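PDB 7NSZ: peptidoglycan-recognition protein LB from Drosophila melanogaster, which cleaves the bond between N-acetylmuramoyl and L-amino acid residues in bacterial peptidoglycan, acting as a zinc-dependent amidase of innate immunity. Local coordinates for residues P147-L152 / W174-H179; A101-Y106 / R155-T160; D57-M62 / M89-R94. The protein carries 1 engineered substitution. All coordinates share one frame; numbering follows the deposited sequence.

Overall arrangement
Following the chain from its N terminus, interaction 3 comes first: helix 55-72 packs through 57-62 on strand 90-92 of the central mixed sheet, closing the loop between them. Interactions 1 and 2 follow it, and they cross. The loop 101-106 opens interaction 2, edge strand 149-153 then opens interaction 1, 155-160 returns to 101-106, and 174-179 finally returns to 147-152. These two contacts touch through T178 O and Q156 NE2, 2.9 Å apart. Interaction 1 lays the C-terminal segment 174-179 along the edge strand; interaction 2 joins two loops beside the zinc site. Interaction 3 lies across the chain's centre from both, yet its R94 packs against A101 of interaction 2.

Interaction 1: P147-L152 / W174-H179; sequences PAYKLL and WPHFTH
The rings of Y149 and H176 lie nearly flat on each other in an offset stack, centroids 3.9 Å apart and planes tilted by 3°. H176 ND1 sits over the centre of one phenol face, and Y149 CE2 over the centre of one imidazole face. In the plane of the phenol, at its edge, is a water, while Y149 O occupies the edge of the imidazole. That carbonyl accepts a hydrogen bond from H176 ND1 at 2.7 Å, the N-H...O angle being 152°, with the donor on a lone pair of the oxygen. Y149 thus grips the imidazole twice, because a chi1 of 69° swings its phenol between the backbone N and the carbonyl carbon, folding ring and carbonyl round the same partner. P147 O approaches the ring as well, 3.1 Å from H176 CE1. The edge water links Y149 OH to P175 O, donating to the carbonyl.

Backbone bonds continue the seam: L151 N donates to H176 O at 3.0 Å and T178 N to L151 O at 3.2 Å, making a single beta bridge of L151 with F177, the last residue of the type II turn W174-F177. L151 CD2 rests on W174 CB at 3.6 Å, and K150 CB meets T178 CG2 at 3.8 Å. The segment 174-179 therefore lines the outer side of edge strand 149-153, whose other side bonds to strand 38-45. Since H176 ND1 is a donor here, that nitrogen carries a hydrogen, and bond and stack together should fix the imidazole's rotation.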
loop_
_atom_site.group_PDB
_atom_site.type_symbol
_atom_site.label_atom_id
_atom_site.label_comp_id
_atom_site.label_asym_id
_atom_site.label_seq_id
_atom_site.Cartn_x
_atom_site.Cartn_y
_atom_site.Cartn_z
ATOM N N PRO A 147 15.052 5.196 7.458
ATOM C CA PRO A 147 14.886 4.774 8.843
ATOM C C PRO A 147 14.075 5.747 9.708
ATOM O O PRO A 147 13.512 5.283 10.636
ATOM C CB PRO A 147 16.322 4.654 9.394
ATOM C CG PRO A 147 17.173 5.433 8.430
ATOM C CD PRO A 147 16.459 5.404 7.090
ATOM N N ALA A 148 13.997 7.007 9.311
ATOM C CA ALA A 148 13.131 8.030 9.944
ATOM C C ALA A 148 11.901 8.338 9.089
ATOM O O ALA A 148 11.387 9.479 9.123
ATOM C CB ALA A 148 13.923 9.286 10.182
ATOM N N TYR A 149 11.358 7.307 8.442
ATOM C CA TYR A 149 10.156 7.513 7.599
ATOM C C TYR A 149 9.023 8.111 8.435
ATOM O O TYR A 149 8.870 7.855 9.645
ATOM C CB TYR A 149 9.777 6.203 6.894
ATOM C CG TYR A 149 9.254 5.148 7.814
ATOM C CD1 TYR A 149 7.906 5.013 8.085
ATOM C CD2 TYR A 149 10.118 4.262 8.453
ATOM C CE1 TYR A 149 7.429 4.096 8.988
ATOM C CE2 TYR A 149 9.642 3.310 9.338
ATOM C CZ TYR A 149 8.291 3.199 9.592
ATOM O OH TYR A 149 7.754 2.280 10.456
ATOM N N LYS A 150 8.150 8.808 7.721
ATOM C CA LYS A 150 6.863 9.247 8.287
ATOM C C LYS A 150 5.745 8.363 7.753
ATOM O O LYS A 150 5.687 8.140 6.498
ATOM C CB LYS A 150 6.560 10.705 7.987
ATOM C CG LYS A 150 7.484 11.640 8.753
ATOM C CD LYS A 150 7.401 13.082 8.310
ATOM C CE LYS A 150 8.419 13.929 9.032
ATOM N NZ LYS A 150 9.716 13.963 8.306
ATOM N N LEU A 151 4.893 7.875 8.622
ATOM C CA LEU A 151 3.732 7.030 8.294
ATOM C C LEU A 151 2.469 7.889 8.239
ATOM O O LEU A 151 2.162 8.594 9.258
ATOM C CB LEU A 151 3.623 5.890 9.328
ATOM C CG LEU A 151 2.437 4.959 9.137
ATOM C CD1 LEU A 151 2.717 4.003 7.977
ATOM C CD2 LEU A 151 2.186 4.201 10.424
ATOM N N LEU A 152 1.710 7.778 7.137
ATOM C CA LEU A 152 0.462 8.561 6.941
ATOM C C LEU A 152 -0.632 7.678 6.376
ATOM O O LEU A 152 -0.338 6.650 5.775
ATOM C CB LEU A 152 0.710 9.687 5.931
ATOM C CG LEU A 152 1.794 10.683 6.241
ATOM C CD1 LEU A 152 2.079 11.541 4.996
ATOM C CD2 LEU A 152 1.420 11.569 7.431
ATOM N N TRP A 174 0.747 3.079 15.295
ATOM C CA TRP A 174 2.004 2.485 14.820
ATOM C C TRP A 174 3.166 3.446 15.030
ATOM O O TRP A 174 3.036 4.673 14.975
ATOM C CB TRP A 174 1.915 2.085 13.338
ATOM C CG TRP A 174 0.974 0.966 13.047
ATOM C CD1 TRP A 174 0.073 0.395 13.902
ATOM C CD2 TRP A 174 0.745 0.363 11.771
ATOM N NE1 TRP A 174 -0.650 -0.552 13.249
ATOM C CE2 TRP A 174 -0.257 -0.609 11.940
ATOM C CE3 TRP A 174 1.359 0.497 10.510
ATOM C CZ2 TRP A 174 -0.733 -1.397 10.893
ATOM C CZ3 TRP A 174 0.896 -0.281 9.477
ATOM C CH2 TRP A 174 -0.118 -1.219 9.662
ATOM N N PRO A 175 4.380 2.877 15.147
ATOM C CA PRO A 175 5.595 3.669 15.071
ATOM C C PRO A 175 5.591 4.575 13.837
ATOM O O PRO A 175 5.212 4.171 12.732
ATOM C CB PRO A 175 6.754 2.659 14.962
ATOM C CG PRO A 175 6.172 1.331 15.329
ATOM C CD PRO A 175 4.665 1.439 15.250
ATOM N N HIS A 176 6.087 5.761 14.022
ATOM C CA HIS A 176 6.401 6.719 12.936
ATOM C C HIS A 176 5.139 7.426 12.425
ATOM O O HIS A 176 5.289 8.277 11.542
ATOM C CB HIS A 176 7.146 6.041 11.771
ATOM C CG HIS A 176 8.510 5.549 12.121
ATOM N ND1 HIS A 176 9.623 6.083 11.557
ATOM C CD2 HIS A 176 8.924 4.581 12.974
ATOM C CE1 HIS A 176 10.705 5.453 12.055
ATOM N NE2 HIS A 176 10.283 4.544 12.921
ATOM N N PHE A 177 3.962 7.136 12.943
ATOM C CA PHE A 177 2.742 7.872 12.561
ATOM C C PHE A 177 2.932 9.335 12.901
ATOM O O PHE A 177 3.486 9.667 13.978
ATOM C CB PHE A 177 1.534 7.314 13.294
ATOM C CG PHE A 177 0.290 8.073 12.934
ATOM C CD1 PHE A 177 -0.362 7.873 11.717
ATOM C CD2 PHE A 177 -0.218 9.023 13.816
ATOM C CE1 PHE A 177 -1.458 8.645 11.373
ATOM C CE2 PHE A 177 -1.327 9.780 13.458
ATOM C CZ PHE A 177 -1.963 9.561 12.261
ATOM N N THR A 178 2.502 10.205 12.019
ATOM C CA THR A 178 2.580 11.642 12.296
ATOM C C THR A 178 1.452 12.399 11.629
ATOM O O THR A 178 0.699 11.859 10.813
ATOM C CB THR A 178 3.931 12.205 11.861
ATOM O OG1 THR A 178 4.131 13.519 12.391
ATOM C CG2 THR A 178 4.088 12.248 10.357
ATOM N N HIS A 179 1.268 13.644 12.076
ATOM C CA HIS A 179 0.346 14.614 11.450
ATOM C C HIS A 179 1.147 15.675 10.709
ATOM O O HIS A 179 2.096 16.228 11.243
ATOM C CB HIS A 179 -0.617 15.230 12.466
ATOM C CG HIS A 179 -1.681 14.312 12.900
ATOM N ND1 HIS A 179 -2.875 14.171 12.265
ATOM C CD2 HIS A 179 -1.701 13.457 13.940
ATOM C CE1 HIS A 179 -3.623 13.298 12.929
ATOM N NE2 HIS A 179 -2.894 12.823 13.958
HETATM O O HOH W 1 5.217 1.925 11.283
#

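Interaction 2: A101-Y106 / R155-T160; sequences AHAPKY and RQVRDT
V157 and Y106 meet through groups that their first torsions put in place: a chi1 of -51° sets V157 CG1 beside its own backbone N, anti to the carbonyl carbon, and a chi1 of -71° sends the Y106 ring toward the other loop, where its CE1 meets that methyl obliquely. They join two surface loops next to the zinc site of the amidase fold, a mixed sheet packed with helices. One loop lies between strands 90-92 and 110-115; the other runs from strand 149-153 toward helix 165-171.

The closest approach is that of V157 CG1 to Y106 CE1, 3.5 Å, and V157 CB follows at 3.7 Å from the same CE1. L152 touches both residues, making a small apolar cluster, while Y40 meets the Y106 ring edge-to-face. An alanine in place of Y106 removes the ring, which would probably leave V157 CG1 without its packing partner and open a gap between the two loops. The other branch, V157 CG2, lies 4.3 Å from A103 CB, a looser touch.

Further out, R158 bends at chi2 and chi3 and crosses the ring of P104 at about a right angle. It is the aliphatic part of the arginine that packs here, R158 CG lying 3.8 Å from P104 CD. P104 belongs to a tight turn held by the bond from Y106 N to A103 O, 2.9 Å. H102, just before it, is hydrogen-bonded through ND1 to the zinc ligand H44, and a second zinc ligand, H154, immediately precedes R155. The polar link between the loops is a single water that donates one hydrogen to P104 O at 2.8 Å and the other to V157 O at 2.6 Å.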
loop_
_atom_site.group_PDB
_atom_site.type_symbol
_atom_site.label_atom_id
_atom_site.label_comp_id
_atom_site.label_asym_id
_atom_site.label_seq_id
_atom_site.Cartn_x
_atom_site.Cartn_y
_atom_site.Cartn_z
ATOM N N ALA A 101 0.821 5.717 -8.205
ATOM C CA ALA A 101 -0.351 6.530 -8.592
ATOM C C ALA A 101 -1.402 6.350 -7.517
ATOM O O ALA A 101 -2.560 6.053 -7.779
ATOM C CB ALA A 101 -0.922 6.086 -9.932
ATOM N N HIS A 102 -0.981 6.577 -6.274
ATOM C CA HIS A 102 -1.846 6.343 -5.098
ATOM C C HIS A 102 -2.010 7.589 -4.229
ATOM O O HIS A 102 -2.956 7.587 -3.468
ATOM C CB HIS A 102 -1.353 5.124 -4.291
ATOM C CG HIS A 102 -0.006 5.315 -3.688
ATOM N ND1 HIS A 102 0.219 5.915 -2.457
ATOM C CD2 HIS A 102 1.221 5.092 -4.215
ATOM C CE1 HIS A 102 1.524 6.058 -2.304
ATOM N NE2 HIS A 102 2.182 5.595 -3.404
ATOM N N ALA A 103 -1.080 8.509 -4.221
ATOM C CA ALA A 103 -1.142 9.634 -3.265
ATOM C C ALA A 103 -0.522 10.851 -3.928
ATOM O O ALA A 103 0.671 10.992 -3.956
ATOM C CB ALA A 103 -0.407 9.275 -2.003
ATOM N N PRO A 104 -1.376 11.750 -4.479
ATOM C CA PRO A 104 -0.855 12.985 -5.099
ATOM C C PRO A 104 0.138 13.731 -4.202
ATOM O O PRO A 104 -0.122 13.867 -3.011
ATOM C CB PRO A 104 -2.145 13.789 -5.345
ATOM C CG PRO A 104 -3.235 12.749 -5.503
ATOM C CD PRO A 104 -2.830 11.612 -4.550
ATOM N N LYS A 105 1.243 14.158 -4.781
ATOM C CA LYS A 105 2.343 14.906 -4.145
ATOM C C LYS A 105 3.268 13.955 -3.385
ATOM O O LYS A 105 4.357 14.415 -2.989
ATOM C CB LYS A 105 1.861 15.970 -3.139
ATOM C CG LYS A 105 0.792 16.933 -3.589
ATOM C CD LYS A 105 1.338 17.834 -4.603
ATOM C CE LYS A 105 0.412 18.986 -4.927
ATOM N NZ LYS A 105 1.080 19.951 -5.815
ATOM N N TYR A 106 2.934 12.658 -3.270
ATOM C CA TYR A 106 3.811 11.685 -2.577
ATOM C C TYR A 106 4.225 10.521 -3.456
ATOM O O TYR A 106 4.906 9.614 -2.977
ATOM C CB TYR A 106 3.098 11.148 -1.342
ATOM C CG TYR A 106 2.982 12.189 -0.256
ATOM C CD1 TYR A 106 2.004 13.172 -0.277
ATOM C CD2 TYR A 106 3.883 12.204 0.784
ATOM C CE1 TYR A 106 1.912 14.124 0.724
ATOM C CE2 TYR A 106 3.853 13.170 1.768
ATOM C CZ TYR A 106 2.848 14.115 1.743
ATOM O OH TYR A 106 2.764 15.037 2.748
ATOM N N ARG A 155 -5.955 9.737 3.735
ATOM C CA ARG A 155 -6.875 10.845 4.112
ATOM C C ARG A 155 -6.066 12.034 4.626
ATOM O O ARG A 155 -6.682 13.121 4.698
ATOM C CB ARG A 155 -7.867 10.352 5.155
ATOM C CG ARG A 155 -7.241 9.861 6.440
ATOM C CD ARG A 155 -8.220 9.765 7.611
ATOM N NE ARG A 155 -9.272 8.823 7.286
ATOM C CZ ARG A 155 -10.354 8.612 8.035
ATOM N NH1 ARG A 155 -10.437 9.214 9.210
ATOM N NH2 ARG A 155 -11.299 7.793 7.657
ATOM N N GLN A 156 -4.826 11.936 5.055
ATOM C CA GLN A 156 -4.040 13.078 5.542
ATOM C C GLN A 156 -3.510 13.932 4.409
ATOM O O GLN A 156 -3.075 15.065 4.707
ATOM C CB GLN A 156 -2.920 12.554 6.429
ATOM C CG GLN A 156 -3.473 11.937 7.697
ATOM C CD GLN A 156 -2.375 11.342 8.524
ATOM O OE1 GLN A 156 -1.941 10.192 8.339
ATOM N NE2 GLN A 156 -1.833 12.085 9.467
ATOM N N VAL A 157 -3.568 13.465 3.155
ATOM C CA VAL A 157 -2.952 14.246 2.042
ATOM C C VAL A 157 -3.983 14.552 0.943
ATOM O O VAL A 157 -3.566 15.240 -0.002
ATOM C CB VAL A 157 -1.680 13.532 1.534
ATOM C CG1 VAL A 157 -0.760 13.205 2.715
ATOM C CG2 VAL A 157 -1.955 12.251 0.763
ATOM N N ARG A 158 -5.188 14.003 1.035
ATOM C CA ARG A 158 -6.221 14.258 0.008
ATOM C C ARG A 158 -7.565 14.114 0.649
ATOM O O ARG A 158 -7.732 13.534 1.733
ATOM C CB ARG A 158 -6.145 13.262 -1.153
ATOM C CG ARG A 158 -4.987 13.518 -2.097
ATOM C CD ARG A 158 -5.102 14.823 -2.821
ATOM N NE ARG A 158 -6.395 15.014 -3.452
ATOM C CZ ARG A 158 -6.840 16.186 -3.870
ATOM N NH1 ARG A 158 -6.058 17.255 -3.777
ATOM N NH2 ARG A 158 -8.068 16.254 -4.353
ATOM N N ASP A 159 -8.561 14.663 -0.035
ATOM C CA ASP A 159 -9.930 14.584 0.465
ATOM C C ASP A 159 -10.465 13.190 0.168
ATOM O O ASP A 159 -11.038 12.982 -0.905
ATOM C CB ASP A 159 -10.738 15.712 -0.162
ATOM C CG ASP A 159 -12.212 15.663 0.139
ATOM O OD1 ASP A 159 -12.593 15.131 1.213
ATOM O OD2 ASP A 159 -12.956 16.245 -0.691
ATOM N N THR A 160 -10.230 12.259 1.085
ATOM C CA THR A 160 -10.685 10.858 0.960
ATOM C C THR A 160 -10.918 10.300 2.357
ATOM O O THR A 160 -10.255 10.798 3.271
ATOM C CB THR A 160 -9.635 9.975 0.256
ATOM O OG1 THR A 160 -10.189 8.687 0.141
ATOM C CG2 THR A 160 -8.323 9.821 0.981
HETATM O O HOH W 2 -1.656 15.836 -1.695
#

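Interaction 3: D57-M62 / M89-R94; sequences DCMKSM and MIYTGR
C58, M59 and M62, on one side of helix 55-72, all reach the ring of Y91, which extends from strand 90-92 toward the helix. Apolar contact carries most of it. At the phenol end C58 CB packs 3.7 Å from Y91 CZ and also comes to 3.4 Å from Y91 OH, a plain van der Waals contact. M59 crosses the tyrosine at about a right angle and brings its CG to 3.8 Å from Y91 CE2. At the root of the ring M62 CE packs on Y91 CB, 3.7 Å away.

The sulfur adds a Met-aromatic contact: M62 SD stands 5.2 Å from the centroid of the Y91 ring and 47° off its normal, an oblique approach. Bends at chi2 and chi3, both -65°, curl the end of M62 back over Y91 CB instead of letting it run out straight.

Polar and covalent ties fix the surroundings. Y91 OH is hydrogen-bonded to D87, which anchors the far end of the ring, and C58 forms a disulfide with C52 close by. Within the helix, M62 N bonds to C58 O at 3.0 Å, in the i to i+4 pattern that places these two residues on the same side, one turn apart.

M62 also touches W23, and its side chain comes to about 6 Å from that of F80, the engineered position. The axes of the helix segment 57-62 and strand 90-92 approach to 10.1 Å, their N-to-C directions 35° apart. The strand runs between 17-18 and 82-84; Y91 faces helix 55-72, while I90 packs against helix 126-142 on the other face of the sheet.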
loop_
_atom_site.group_PDB
_atom_site.type_symbol
_atom_site.label_atom_id
_atom_site.label_comp_id
_atom_site.label_asym_id
_atom_site.label_seq_id
_atom_site.Cartn_x
_atom_site.Cartn_y
_atom_site.Cartn_z
ATOM N N ASP A 57 -8.023 -16.024 -3.888
ATOM C CA ASP A 57 -8.914 -14.845 -3.921
ATOM C C ASP A 57 -8.074 -13.559 -3.864
ATOM O O ASP A 57 -8.430 -12.579 -4.511
ATOM C CB ASP A 57 -9.931 -14.902 -2.813
ATOM C CG ASP A 57 -10.937 -16.036 -2.976
ATOM O OD1 ASP A 57 -11.059 -16.520 -4.100
ATOM O OD2 ASP A 57 -11.420 -16.474 -1.972
ATOM N N CYS A 58 -7.003 -13.524 -3.113
ATOM C CA CYS A 58 -6.158 -12.316 -2.965
ATOM C C CYS A 58 -5.383 -12.089 -4.264
ATOM O O CYS A 58 -5.269 -10.930 -4.698
ATOM C CB CYS A 58 -5.195 -12.438 -1.796
ATOM S SG CYS A 58 -6.010 -12.484 -0.175
ATOM N N MET A 59 -4.927 -13.140 -4.941
ATOM C CA MET A 59 -4.293 -12.964 -6.267
ATOM C C MET A 59 -5.302 -12.379 -7.269
ATOM O O MET A 59 -4.954 -11.436 -8.014
ATOM C CB MET A 59 -3.798 -14.315 -6.789
ATOM C CG MET A 59 -2.678 -14.886 -5.955
ATOM S SD MET A 59 -2.197 -16.534 -6.485
ATOM C CE MET A 59 -0.627 -16.761 -5.621
ATOM N N LYS A 60 -6.530 -12.884 -7.286
ATOM C CA LYS A 60 -7.603 -12.317 -8.139
ATOM C C LYS A 60 -7.850 -10.847 -7.772
ATOM O O LYS A 60 -8.047 -10.007 -8.658
ATOM C CB LYS A 60 -8.855 -13.202 -8.058
ATOM C CG LYS A 60 -10.065 -12.698 -8.809
ATOM C CD LYS A 60 -9.848 -12.510 -10.266
ATOM C CE LYS A 60 -11.156 -12.591 -11.037
ATOM N NZ LYS A 60 -12.195 -11.670 -10.528
ATOM N N SER A 61 -7.833 -10.501 -6.493
ATOM C CA SER A 61 -8.131 -9.126 -6.045
ATOM C C SER A 61 -7.030 -8.202 -6.573
ATOM O O SER A 61 -7.342 -7.084 -6.957
ATOM C CB SER A 61 -8.240 -9.021 -4.543
ATOM O OG SER A 61 -9.274 -9.813 -3.994
ATOM N N MET A 62 -5.766 -8.623 -6.530
ATOM C CA MET A 62 -4.671 -7.830 -7.107
ATOM C C MET A 62 -4.929 -7.636 -8.607
ATOM O O MET A 62 -4.797 -6.510 -9.100
ATOM C CB MET A 62 -3.319 -8.518 -6.889
ATOM C CG MET A 62 -2.848 -8.499 -5.436
ATOM S SD MET A 62 -2.493 -6.840 -4.810
ATOM C CE MET A 62 -1.122 -6.345 -5.823
ATOM N N MET A 89 -0.395 -12.583 3.182
ATOM C CA MET A 89 0.705 -12.468 2.209
ATOM C C MET A 89 0.826 -11.028 1.744
ATOM O O MET A 89 -0.126 -10.217 1.762
ATOM C CB MET A 89 0.434 -13.396 1.026
ATOM C CG MET A 89 0.406 -14.822 1.419
ATOM S SD MET A 89 1.939 -15.497 2.109
ATOM C CE MET A 89 1.191 -16.345 3.497
ATOM N N ILE A 90 2.028 -10.693 1.246
ATOM C CA ILE A 90 2.310 -9.386 0.628
ATOM C C ILE A 90 2.468 -9.599 -0.867
ATOM O O ILE A 90 3.190 -10.516 -1.273
ATOM C CB ILE A 90 3.558 -8.770 1.239
ATOM C CG1 ILE A 90 3.421 -8.671 2.747
ATOM C CG2 ILE A 90 3.888 -7.410 0.586
ATOM C CD1 ILE A 90 4.664 -8.596 3.482
ATOM N N TYR A 91 1.830 -8.745 -1.659
ATOM C CA TYR A 91 1.813 -8.838 -3.113
ATOM C C TYR A 91 2.573 -7.657 -3.694
ATOM O O TYR A 91 2.197 -6.484 -3.447
ATOM C CB TYR A 91 0.368 -8.887 -3.588
ATOM C CG TYR A 91 -0.351 -10.144 -3.196
ATOM C CD1 TYR A 91 -0.932 -10.307 -1.943
ATOM C CD2 TYR A 91 -0.352 -11.214 -4.056
ATOM C CE1 TYR A 91 -1.514 -11.508 -1.557
ATOM C CE2 TYR A 91 -0.920 -12.422 -3.697
ATOM C CZ TYR A 91 -1.541 -12.560 -2.455
ATOM O OH TYR A 91 -2.083 -13.765 -2.098
ATOM N N THR A 92 3.577 -7.883 -4.527
ATOM C CA THR A 92 4.327 -6.815 -5.181
ATOM C C THR A 92 3.397 -6.124 -6.153
ATOM O O THR A 92 2.838 -6.755 -7.069
ATOM C CB THR A 92 5.564 -7.326 -5.905
ATOM O OG1 THR A 92 6.365 -7.998 -4.919
ATOM C CG2 THR A 92 6.371 -6.206 -6.531
ATOM N N GLY A 93 3.249 -4.800 -6.016
ATOM C CA GLY A 93 2.606 -3.915 -6.992
ATOM C C GLY A 93 3.669 -3.252 -7.850
ATOM O O GLY A 93 4.480 -3.960 -8.471
ATOM N N ARG A 94 3.744 -1.938 -7.830
ATOM C CA ARG A 94 4.860 -1.261 -8.532
ATOM C C ARG A 94 6.183 -1.550 -7.863
ATOM O O ARG A 94 7.223 -1.431 -8.544
ATOM C CB ARG A 94 4.610 0.235 -8.593
ATOM C CG ARG A 94 3.348 0.584 -9.343
ATOM C CD ARG A 94 3.270 2.007 -9.832
ATOM N NE ARG A 94 1.964 2.322 -10.351
ATOM C CZ ARG A 94 1.667 3.345 -11.124
ATOM N NH1 ARG A 94 2.561 4.318 -11.276
ATOM N NH2 ARG A 94 0.477 3.403 -11.658
#